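Local structure of G protein alpha subunit (Entamoeba histolytica, 4FID) at residues F190-A195 / K231-N236; T280-I285 / T304-A309; L63-K68 / Q104-E109. The protein probably binds and hydrolyses GTP as the alpha subunit of a heterotrimeric G protein, relaying signals from membrane receptors. All blocks are in the same frame, centred on the assembly; numbering follows the deposited sequence.

How the contacts relate
From the N terminus the three contacts follow one another in series, none nested in or crossing another. Contact 3 comes first: residues 63-68, just past the long helix 42-62, meet helix 101-108 and close a loop that contains helix 90-99, all within the all-helical domain. Contact 1 joins strands 187-193 and 230-236 side by side, a beta-alpha-beta crossover through helix 209-222. Contact 2 then sets strand 279-282 against strand 301-307, which is also a neighbour of strand 230-236, so contacts 1 and 2 belong to one Ras-like sheet and both reach GDP. The centre of contact 3 lies about 32 Å from that of contact 1 and about 36 Å from that of contact 2.

Contact 1: F190-A195 / K231-N236; sequences FVTSLA and KLIFLN. With GDP (guanosine-5'-diphosphate), chain C.
Asn236 N donates to Thr192 O at 2.6 Å, the shortest bond between the two strands. Phe190 O accepts Phe234 N (2.8 Å) and a CA-H...O contact from Ile233 CA (3.2 Å), Phe234 O receives Thr192 N, and Leu194 N continues the ladder to Asn236 O. This is the parallel centre of the Ras-like nucleotide-binding sheet, and strand 230-236 ends in the NKxD motif, Asn236 to Asp239. Asn236 CG stands anti to the backbone N (chi1 -165°), which carries the amide to the base: ND2 donates to N7 of GDP (2.9 Å), and ND2 also bonds Ser16 O. At the other end of that amide, OD1 is held by Thr307 OG1 and Ala309 N, so both ends are tied and its rotation is fixed. Val191 CG1 packs on Asn236 CB (3.8 Å), side by side on the same face. The other face carries Phe190, Thr192, Ile233 and Leu235. Thr192 turns its methyl CG2 to Leu235 CD2 (3.7 Å), Ile233 CG2 comes to the edge of the Phe190 ring (CD2, 4.4 Å), and that ring also meets Phe217 of helix 209-222.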
loop_
_atom_site.group_PDB
_atom_site.type_symbol
_atom_site.label_atom_id
_atom_site.label_comp_id
_atom_site.label_asym_id
_atom_site.label_seq_id
_atom_site.Cartn_x
_atom_site.Cartn_y
_atom_site.Cartn_z
ATOM N N PHE A 190 6.555 4.675 10.100
ATOM C CA PHE A 190 7.092 3.659 9.200
ATOM C C PHE A 190 5.981 2.710 8.750
ATOM O O PHE A 190 5.323 2.080 9.574
ATOM C CB PHE A 190 8.237 2.870 9.862
ATOM C CG PHE A 190 8.832 1.800 8.982
ATOM C CD1 PHE A 190 9.710 2.131 7.953
ATOM C CD2 PHE A 190 8.518 0.461 9.182
ATOM C CE1 PHE A 190 10.271 1.151 7.132
ATOM C CE2 PHE A 190 9.066 -0.534 8.359
ATOM C CZ PHE A 190 9.951 -0.184 7.339
ATOM N N VAL A 191 5.780 2.621 7.439
ATOM C CA VAL A 191 4.774 1.750 6.876
ATOM C C VAL A 191 5.418 0.517 6.285
ATOM O O VAL A 191 6.451 0.603 5.591
ATOM C CB VAL A 191 3.993 2.442 5.748
ATOM C CG1 VAL A 191 2.717 1.621 5.390
ATOM C CG2 VAL A 191 3.650 3.859 6.133
ATOM N N THR A 192 4.799 -0.631 6.546
ATOM C CA THR A 192 5.258 -1.878 5.961
ATOM C C THR A 192 4.073 -2.782 5.583
ATOM O O THR A 192 3.007 -2.756 6.203
ATOM C CB THR A 192 6.272 -2.616 6.883
ATOM O OG1 THR A 192 6.904 -3.691 6.162
ATOM C CG2 THR A 192 5.572 -3.170 8.138
ATOM N N SER A 193 4.268 -3.559 4.533
ATOM C CA SER A 193 3.247 -4.439 4.029
ATOM C C SER A 193 3.359 -5.759 4.755
ATOM O O SER A 193 4.418 -6.377 4.767
ATOM C CB SER A 193 3.470 -4.658 2.533
ATOM O OG SER A 193 2.436 -5.443 1.971
ATOM N N LEU A 194 2.261 -6.203 5.355
ATOM C CA LEU A 194 2.266 -7.499 6.013
ATOM C C LEU A 194 2.278 -8.606 4.977
ATOM O O LEU A 194 2.798 -9.694 5.223
ATOM C CB LEU A 194 1.057 -7.649 6.934
ATOM C CG LEU A 194 1.186 -6.999 8.316
ATOM C CD1 LEU A 194 -0.156 -6.983 9.024
ATOM C CD2 LEU A 194 2.215 -7.766 9.117
ATOM N N ALA A 195 1.709 -8.338 3.808
ATOM C CA ALA A 195 1.531 -9.417 2.846
ATOM C C ALA A 195 2.815 -9.790 2.084
ATOM O O ALA A 195 2.793 -10.673 1.232
ATOM C CB ALA A 195 0.384 -9.110 1.892
ATOM N N LYS A 231 8.004 7.306 17.177
ATOM C CA LYS A 231 8.090 6.277 16.154
ATOM C C LYS A 231 6.835 5.407 16.145
ATOM O O LYS A 231 6.517 4.731 17.136
ATOM C CB LYS A 231 9.325 5.414 16.397
ATOM C CG LYS A 231 10.595 6.196 16.738
ATOM C CD LYS A 231 11.043 7.083 15.583
ATOM C CE LYS A 231 12.500 7.444 15.748
ATOM N NZ LYS A 231 12.796 7.955 17.108
ATOM N N LEU A 232 6.136 5.419 15.019
ATOM C CA LEU A 232 4.937 4.618 14.827
ATOM C C LEU A 232 5.183 3.649 13.697
ATOM O O LEU A 232 5.912 3.965 12.757
ATOM C CB LEU A 232 3.753 5.514 14.432
ATOM C CG LEU A 232 2.921 6.144 15.553
ATOM C CD1 LEU A 232 3.828 6.897 16.528
ATOM C CD2 LEU A 232 1.804 7.051 14.999
ATOM N N ILE A 233 4.556 2.482 13.756
ATOM C CA ILE A 233 4.633 1.549 12.647
ATOM C C ILE A 233 3.239 1.212 12.196
ATOM O O ILE A 233 2.419 0.797 13.009
ATOM C CB ILE A 233 5.329 0.241 13.039
ATOM C CG1 ILE A 233 6.783 0.493 13.374
ATOM C CG2 ILE A 233 5.276 -0.762 11.890
ATOM C CD1 ILE A 233 7.516 -0.781 13.664
ATOM N N PHE A 234 2.965 1.376 10.907
ATOM C CA PHE A 234 1.692 0.920 10.362
ATOM C C PHE A 234 1.952 -0.394 9.666
ATOM O O PHE A 234 2.660 -0.459 8.666
ATOM C CB PHE A 234 1.075 1.917 9.365
ATOM C CG PHE A 234 0.505 3.170 9.995
ATOM C CD1 PHE A 234 0.512 3.353 11.372
ATOM C CD2 PHE A 234 -0.039 4.173 9.191
ATOM C CE1 PHE A 234 -0.005 4.520 11.946
ATOM C CE2 PHE A 234 -0.565 5.334 9.744
ATOM C CZ PHE A 234 -0.547 5.508 11.135
ATOM N N LEU A 235 1.398 -1.452 10.218
ATOM C CA LEU A 235 1.498 -2.754 9.601
ATOM C C LEU A 235 0.356 -2.816 8.608
ATOM O O LEU A 235 -0.793 -3.107 8.954
ATOM C CB LEU A 235 1.381 -3.834 10.674
ATOM C CG LEU A 235 2.465 -3.618 11.742
ATOM C CD1 LEU A 235 2.084 -4.243 13.099
ATOM C CD2 LEU A 235 3.803 -4.146 11.255
ATOM N N ASN A 236 0.675 -2.522 7.363
ATOM C CA ASN A 236 -0.354 -2.254 6.376
ATOM C C ASN A 236 -0.750 -3.483 5.576
ATOM O O ASN A 236 -0.012 -4.493 5.533
ATOM C CB ASN A 236 0.118 -1.153 5.436
ATOM C CG ASN A 236 -1.002 -0.567 4.629
ATOM O OD1 ASN A 236 -2.100 -0.338 5.147
ATOM N ND2 ASN A 236 -0.731 -0.296 3.347
HETATM P PB GDP C . 4.441 3.272 -2.119
HETATM O O1B GDP C . 4.285 4.424 -3.080
HETATM O O2B GDP C . 5.699 2.509 -2.462
HETATM O O3B GDP C . 4.556 3.853 -0.731
HETATM O O3A GDP C . 3.188 2.235 -2.183
HETATM P PA GDP C . 1.756 2.554 -2.890
HETATM O O1A GDP C . 0.900 3.461 -2.031
HETATM O O2A GDP C . 1.941 3.159 -4.271
HETATM O "O5'" GDP C . 1.074 1.094 -3.052
HETATM C "C5'" GDP C . 0.692 0.619 -4.346
HETATM C "C4'" GDP C . -0.548 -0.287 -4.304
HETATM O "O4'" GDP C . -0.778 -0.848 -3.004
HETATM C "C3'" GDP C . -1.827 0.446 -4.713
HETATM O "O3'" GDP C . -2.449 -0.245 -5.815
HETATM C "C2'" GDP C . -2.703 0.431 -3.468
HETATM O "O2'" GDP C . -4.101 0.358 -3.805
HETATM C "C1'" GDP C . -2.177 -0.788 -2.705
HETATM N N9 GDP C . -2.441 -0.721 -1.237
HETATM C C8 GDP C . -1.873 0.093 -0.320
HETATM N N7 GDP C . -2.368 -0.145 0.925
HETATM C C5 GDP C . -3.273 -1.135 0.819
HETATM C C6 GDP C . -4.180 -1.878 1.732
HETATM O O6 GDP C . -4.214 -1.630 2.951
HETATM N N1 GDP C . -4.973 -2.825 1.217
HETATM C C2 GDP C . -4.957 -3.131 -0.096
HETATM N N2 GDP C . -5.776 -4.110 -0.541
HETATM N N3 GDP C . -4.157 -2.500 -0.994
HETATM C C4 GDP C . -3.312 -1.514 -0.603
#

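Contact 2: T280-I285 / T304-A309; sequences TEEMNI and TNPTNA. With GDP (guanosine-5'-diphosphate), chain C.
Asn305 lays its side-chain amide across that of Asn284, the two planes turned 88° apart. Its ND2 donates to Asn284 OD1 (3.1 Å, N-H...O angle 162°), with the acceptor in the amide plane of Asn305. The acceptor geometry is poor, the donor standing above the carbonyl plane of Asn284 rather than on a lone pair, and because Asn284, centre of an inverse gamma turn, is poorly ordered, the detail is uncertain. Met283, a selenomethionine, passes Asn305 at a slant, SE 4.2 Å from Asn305 CB, and its side chain also touches Val325 of helix 312-332. Glu282 extends with CG anti to its backbone N (chi1 180°) and crosses Pro306 at about a right angle, OE2 to CD 3.8 Å. The backbones pair in parallel: Thr304 N bonds Glu281 O (2.8 Å) and Met283 N bonds Thr304 O (3.0 Å), adding strand 279-282 as an edge strand of the Ras-like sheet. Farther along, residues 307-310 occupy the place of the TCAT loop of G-alpha subunits, and Ala309 N reaches O6 of GDP at 2.7 Å in a weak bond. With the amide bond so doubtful, the two main-chain bonds probably contribute most of the polar hold on this edge.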
loop_
_atom_site.group_PDB
_atom_site.type_symbol
_atom_site.label_atom_id
_atom_site.label_comp_id
_atom_site.label_asym_id
_atom_site.label_seq_id
_atom_site.Cartn_x
_atom_site.Cartn_y
_atom_site.Cartn_z
ATOM N N THR A 280 7.207 -1.618 23.242
ATOM C CA THR A 280 6.224 -1.312 22.206
ATOM C C THR A 280 4.824 -1.188 22.768
ATOM O O THR A 280 4.534 -1.670 23.850
ATOM C CB THR A 280 6.206 -2.365 21.053
ATOM O OG1 THR A 280 5.953 -3.670 21.583
ATOM C CG2 THR A 280 7.516 -2.379 20.294
ATOM N N GLU A 281 3.952 -0.548 22.007
ATOM C CA GLU A 281 2.589 -0.328 22.440
ATOM C C GLU A 281 1.647 -0.331 21.235
ATOM O O GLU A 281 1.821 0.446 20.302
ATOM C CB GLU A 281 2.501 1.004 23.182
ATOM C CG GLU A 281 1.107 1.383 23.649
ATOM C CD GLU A 281 1.139 2.522 24.648
ATOM O OE1 GLU A 281 0.193 3.345 24.656
ATOM O OE2 GLU A 281 2.127 2.596 25.420
ATOM N N GLU A 282 0.664 -1.223 21.244
ATOM C CA GLU A 282 -0.371 -1.173 20.231
ATOM C C GLU A 282 -1.348 -0.067 20.577
ATOM O O GLU A 282 -1.839 -0.002 21.689
ATOM C CB GLU A 282 -1.108 -2.505 20.106
ATOM C CG GLU A 282 -2.211 -2.468 19.049
ATOM C CD GLU A 282 -2.554 -3.847 18.517
ATOM O OE1 GLU A 282 -1.874 -4.820 18.917
ATOM O OE2 GLU A 282 -3.498 -3.959 17.703
HETATM N N MSE A 283 -1.616 0.813 19.625
HETATM C CA MSE A 283 -2.537 1.914 19.852
HETATM C C MSE A 283 -3.975 1.405 19.942
HETATM O O MSE A 283 -4.853 2.096 20.440
HETATM C CB MSE A 283 -2.387 2.941 18.738
HETATM C CG MSE A 283 -1.076 2.796 17.953
HETATM SE SE MSE A 283 -0.782 4.208 16.611
HETATM C CE MSE A 283 -0.907 5.676 17.846
ATOM N N ASN A 284 -4.208 0.190 19.455
ATOM C CA ASN A 284 -5.476 -0.505 19.684
ATOM C C ASN A 284 -5.469 -1.204 21.050
ATOM O O ASN A 284 -5.557 -2.434 21.135
ATOM C CB ASN A 284 -5.744 -1.537 18.577
ATOM C CG ASN A 284 -6.246 -0.908 17.287
ATOM O OD1 ASN A 284 -6.550 0.284 17.241
ATOM N ND2 ASN A 284 -6.342 -1.717 16.231
ATOM N N ILE A 285 -5.346 -0.416 22.115
ATOM C CA ILE A 285 -5.303 -0.961 23.467
ATOM C C ILE A 285 -4.160 -1.961 23.645
ATOM O O ILE A 285 -3.485 -1.974 24.677
ATOM C CB ILE A 285 -6.625 -1.653 23.832
ATOM C CG1 ILE A 285 -7.797 -0.671 23.706
ATOM C CG2 ILE A 285 -6.541 -2.231 25.230
ATOM C CD1 ILE A 285 -7.723 0.515 24.651
ATOM N N THR A 304 2.452 0.736 17.586
ATOM C CA THR A 304 2.121 -0.073 16.423
ATOM C C THR A 304 0.627 -0.136 16.215
ATOM O O THR A 304 -0.150 -0.066 17.167
ATOM C CB THR A 304 2.661 -1.539 16.520
ATOM O OG1 THR A 304 2.056 -2.204 17.630
ATOM C CG2 THR A 304 4.167 -1.586 16.681
ATOM N N ASN A 305 0.228 -0.276 14.955
ATOM C CA ASN A 305 -1.163 -0.550 14.640
ATOM C C ASN A 305 -1.263 -1.163 13.277
ATOM O O ASN A 305 -0.588 -0.738 12.349
ATOM C CB ASN A 305 -2.002 0.721 14.700
ATOM C CG ASN A 305 -3.400 0.476 15.279
ATOM O OD1 ASN A 305 -4.296 0.020 14.584
ATOM N ND2 ASN A 305 -3.581 0.803 16.551
ATOM N N PRO A 306 -2.102 -2.188 13.143
ATOM C CA PRO A 306 -2.285 -2.683 11.782
ATOM C C PRO A 306 -3.230 -1.743 11.042
ATOM O O PRO A 306 -4.045 -1.038 11.660
ATOM C CB PRO A 306 -2.911 -4.073 11.987
ATOM C CG PRO A 306 -3.205 -4.187 13.502
ATOM C CD PRO A 306 -3.024 -2.828 14.095
ATOM N N THR A 307 -3.097 -1.709 9.724
ATOM C CA THR A 307 -3.932 -0.847 8.914
ATOM C C THR A 307 -4.362 -1.485 7.590
ATOM O O THR A 307 -3.735 -2.441 7.059
ATOM C CB THR A 307 -3.223 0.492 8.611
ATOM O OG1 THR A 307 -2.187 0.283 7.647
ATOM C CG2 THR A 307 -2.620 1.086 9.871
ATOM N N ASN A 308 -5.462 -0.946 7.077
ATOM C CA ASN A 308 -5.925 -1.243 5.738
ATOM C C ASN A 308 -6.101 0.092 5.001
ATOM O O ASN A 308 -7.155 0.730 5.057
ATOM C CB ASN A 308 -7.194 -2.106 5.772
ATOM C CG ASN A 308 -7.800 -2.322 4.384
ATOM O OD1 ASN A 308 -7.199 -1.967 3.357
ATOM N ND2 ASN A 308 -9.005 -2.907 4.346
ATOM N N ALA A 309 -5.023 0.511 4.341
ATOM C CA ALA A 309 -4.930 1.807 3.666
ATOM C C ALA A 309 -6.003 2.106 2.592
ATOM O O ALA A 309 -6.246 3.263 2.257
ATOM C CB ALA A 309 -3.526 1.983 3.079
HETATM P PB GDP C . 4.441 3.272 -2.119
HETATM O O1B GDP C . 4.285 4.424 -3.080
HETATM O O2B GDP C . 5.699 2.509 -2.462
HETATM O O3B GDP C . 4.556 3.853 -0.731
HETATM O O3A GDP C . 3.188 2.235 -2.183
HETATM P PA GDP C . 1.756 2.554 -2.890
HETATM O O1A GDP C . 0.900 3.461 -2.031
HETATM O O2A GDP C . 1.941 3.159 -4.271
HETATM O "O5'" GDP C . 1.074 1.094 -3.052
HETATM C "C5'" GDP C . 0.692 0.619 -4.346
HETATM C "C4'" GDP C . -0.548 -0.287 -4.304
HETATM O "O4'" GDP C . -0.778 -0.848 -3.004
HETATM C "C3'" GDP C . -1.827 0.446 -4.713
HETATM O "O3'" GDP C . -2.449 -0.245 -5.815
HETATM C "C2'" GDP C . -2.703 0.431 -3.468
HETATM O "O2'" GDP C . -4.101 0.358 -3.805
HETATM C "C1'" GDP C . -2.177 -0.788 -2.705
HETATM N N9 GDP C . -2.441 -0.721 -1.237
HETATM C C8 GDP C . -1.873 0.093 -0.320
HETATM N N7 GDP C . -2.368 -0.145 0.925
HETATM C C5 GDP C . -3.273 -1.135 0.819
HETATM C C6 GDP C . -4.180 -1.878 1.732
HETATM O O6 GDP C . -4.214 -1.630 2.951
HETATM N N1 GDP C . -4.973 -2.825 1.217
HETATM C C2 GDP C . -4.957 -3.131 -0.096
HETATM N N2 GDP C . -5.776 -4.110 -0.541
HETATM N N3 GDP C . -4.157 -2.500 -0.994
HETATM C C4 GDP C . -3.312 -1.514 -0.603
#

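Contact 3: L63-K68 / Q104-E109; sequences LNHPMK and QATYEE
Ala105 is the first residue of 104-109 to touch His65, its methyl sitting over one face of the imidazole: CB is 4.0 Å from the ring centroid and 24° off the normal, a CH-pi contact displaced toward ND1. Leu63 O lies over the opposite face, near the rim. Next, Thr106 approaches His65 obliquely, OG1 lying 3.3 Å from CD2; this hydroxyl is hydrogen-bonded within its own helix to Gly102 O, while the threonine also leans on Gln59 and Ser60 of helix 42-62. Past the helix end, Glu109 sends an extended chain back to the same ring. Its OE1 stands at the imidazole edge, in the ring plane and 3.4 Å from NE2, with the carboxylate turned 81° from the ring. OE2 is equally near NE2 and also meets Leu63 CD1 (3.4 Å), the two side chains running antiparallel alongside each other. A carboxylate so placed would tend to stabilise a protonated imidazole. Helix 42-62 closes here with a Schellman motif, Asn64 at positive phi as C-prime; of the residues flanking it, His65 rests on the end of helix 101-108 and Leu63 on Glu109, within the all-helical domain characteristic of G-alpha subunits.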
loop_
_atom_site.group_PDB
_atom_site.type_symbol
_atom_site.label_atom_id
_atom_site.label_comp_id
_atom_site.label_asym_id
_atom_site.label_seq_id
_atom_site.Cartn_x
_atom_site.Cartn_y
_atom_site.Cartn_z
ATOM N N LEU A 63 0.200 -21.893 -15.890
ATOM C CA LEU A 63 -0.290 -22.707 -14.775
ATOM C C LEU A 63 -1.397 -23.707 -15.167
ATOM O O LEU A 63 -2.053 -24.296 -14.305
ATOM C CB LEU A 63 -0.746 -21.814 -13.614
ATOM C CG LEU A 63 0.321 -20.938 -12.938
ATOM C CD1 LEU A 63 -0.298 -19.837 -12.092
ATOM C CD2 LEU A 63 1.225 -21.784 -12.073
ATOM N N ASN A 64 -1.592 -23.910 -16.464
ATOM C CA ASN A 64 -2.522 -24.940 -16.928
ATOM C C ASN A 64 -3.913 -24.853 -16.297
ATOM O O ASN A 64 -4.360 -25.792 -15.639
ATOM C CB ASN A 64 -1.943 -26.337 -16.689
ATOM C CG ASN A 64 -0.459 -26.410 -16.985
ATOM O OD1 ASN A 64 -0.034 -26.327 -18.145
ATOM N ND2 ASN A 64 0.348 -26.559 -15.929
ATOM N N HIS A 65 -4.578 -23.716 -16.487
ATOM C CA HIS A 65 -5.995 -23.582 -16.190
ATOM C C HIS A 65 -6.701 -23.156 -17.479
ATOM O O HIS A 65 -6.874 -21.963 -17.739
ATOM C CB HIS A 65 -6.241 -22.517 -15.125
ATOM C CG HIS A 65 -5.456 -22.719 -13.870
ATOM N ND1 HIS A 65 -5.721 -23.739 -12.989
ATOM C CD2 HIS A 65 -4.428 -22.015 -13.343
ATOM C CE1 HIS A 65 -4.876 -23.665 -11.971
ATOM N NE2 HIS A 65 -4.085 -22.630 -12.163
ATOM N N PRO A 66 -7.116 -24.124 -18.296
ATOM C CA PRO A 66 -7.699 -23.751 -19.583
ATOM C C PRO A 66 -8.862 -22.747 -19.490
ATOM O O PRO A 66 -9.619 -22.704 -18.508
ATOM C CB PRO A 66 -8.158 -25.097 -20.154
ATOM C CG PRO A 66 -7.216 -26.062 -19.573
ATOM C CD PRO A 66 -7.008 -25.582 -18.153
HETATM N N MSE A 67 -8.978 -21.943 -20.541
HETATM C CA MSE A 67 -10.012 -20.935 -20.664
HETATM C C MSE A 67 -11.156 -21.415 -21.546
HETATM O O MSE A 67 -10.934 -22.058 -22.572
HETATM C CB MSE A 67 -9.418 -19.695 -21.314
HETATM C CG MSE A 67 -8.959 -18.613 -20.358
HETATM SE SE MSE A 67 -8.236 -17.124 -21.402
HETATM C CE MSE A 67 -6.372 -17.529 -21.122
ATOM N N LYS A 68 -12.382 -21.091 -21.146
ATOM C CA LYS A 68 -13.531 -21.283 -22.012
ATOM C C LYS A 68 -13.600 -20.111 -22.976
ATOM O O LYS A 68 -13.669 -20.293 -24.191
ATOM C CB LYS A 68 -14.826 -21.356 -21.199
ATOM C CG LYS A 68 -15.320 -22.764 -20.928
ATOM C CD LYS A 68 -16.391 -22.767 -19.840
ATOM C CE LYS A 68 -17.605 -21.920 -20.229
ATOM N NZ LYS A 68 -18.421 -21.515 -19.037
ATOM N N GLN A 104 -10.305 -17.231 -13.130
ATOM C CA GLN A 104 -10.574 -17.232 -11.705
ATOM C C GLN A 104 -9.615 -18.176 -10.952
ATOM O O GLN A 104 -9.044 -17.807 -9.924
ATOM C CB GLN A 104 -12.037 -17.595 -11.460
ATOM C CG GLN A 104 -12.629 -16.951 -10.221
ATOM C CD GLN A 104 -12.455 -15.444 -10.196
ATOM O OE1 GLN A 104 -12.464 -14.783 -11.234
ATOM N NE2 GLN A 104 -12.300 -14.892 -8.997
ATOM N N ALA A 105 -9.429 -19.384 -11.476
ATOM C CA ALA A 105 -8.461 -20.330 -10.919
ATOM C C ALA A 105 -7.029 -19.757 -10.874
ATOM O O ALA A 105 -6.261 -20.011 -9.931
ATOM C CB ALA A 105 -8.485 -21.638 -11.717
ATOM N N THR A 106 -6.678 -18.997 -11.908
ATOM C CA THR A 106 -5.359 -18.406 -12.020
ATOM C C THR A 106 -5.218 -17.256 -11.028
ATOM O O THR A 106 -4.145 -17.046 -10.443
ATOM C CB THR A 106 -5.126 -17.882 -13.445
ATOM O OG1 THR A 106 -5.169 -18.978 -14.371
ATOM C CG2 THR A 106 -3.787 -17.159 -13.553
ATOM N N TYR A 107 -6.311 -16.521 -10.830
ATOM C CA TYR A 107 -6.311 -15.412 -9.885
ATOM C C TYR A 107 -6.068 -15.916 -8.465
ATOM O O TYR A 107 -5.350 -15.285 -7.701
ATOM C CB TYR A 107 -7.618 -14.618 -9.967
ATOM C CG TYR A 107 -7.756 -13.545 -8.908
ATOM C CD1 TYR A 107 -7.198 -12.284 -9.087
ATOM C CD2 TYR A 107 -8.461 -13.789 -7.730
ATOM C CE1 TYR A 107 -7.325 -11.303 -8.119
ATOM C CE2 TYR A 107 -8.601 -12.817 -6.764
ATOM C CZ TYR A 107 -8.032 -11.575 -6.960
ATOM O OH TYR A 107 -8.168 -10.604 -5.995
ATOM N N GLU A 108 -6.660 -17.062 -8.129
ATOM C CA GLU A 108 -6.474 -17.676 -6.813
ATOM C C GLU A 108 -5.042 -18.169 -6.570
ATOM O O GLU A 108 -4.641 -18.375 -5.429
ATOM C CB GLU A 108 -7.472 -18.817 -6.601
ATOM C CG GLU A 108 -8.925 -18.384 -6.705
ATOM C CD GLU A 108 -9.241 -17.162 -5.850
ATOM O OE1 GLU A 108 -10.234 -16.450 -6.144
ATOM O OE2 GLU A 108 -8.493 -16.905 -4.882
ATOM N N GLU A 109 -4.267 -18.357 -7.634
ATOM C CA GLU A 109 -2.858 -18.720 -7.464
ATOM C C GLU A 109 -1.967 -17.473 -7.527
ATOM O O GLU A 109 -0.773 -17.558 -7.776
ATOM C CB GLU A 109 -2.428 -19.789 -8.475
ATOM C CG GLU A 109 -3.197 -21.106 -8.345
ATOM C CD GLU A 109 -2.588 -22.249 -9.158
ATOM O OE1 GLU A 109 -3.088 -23.392 -9.053
ATOM O OE2 GLU A 109 -1.609 -22.015 -9.898
#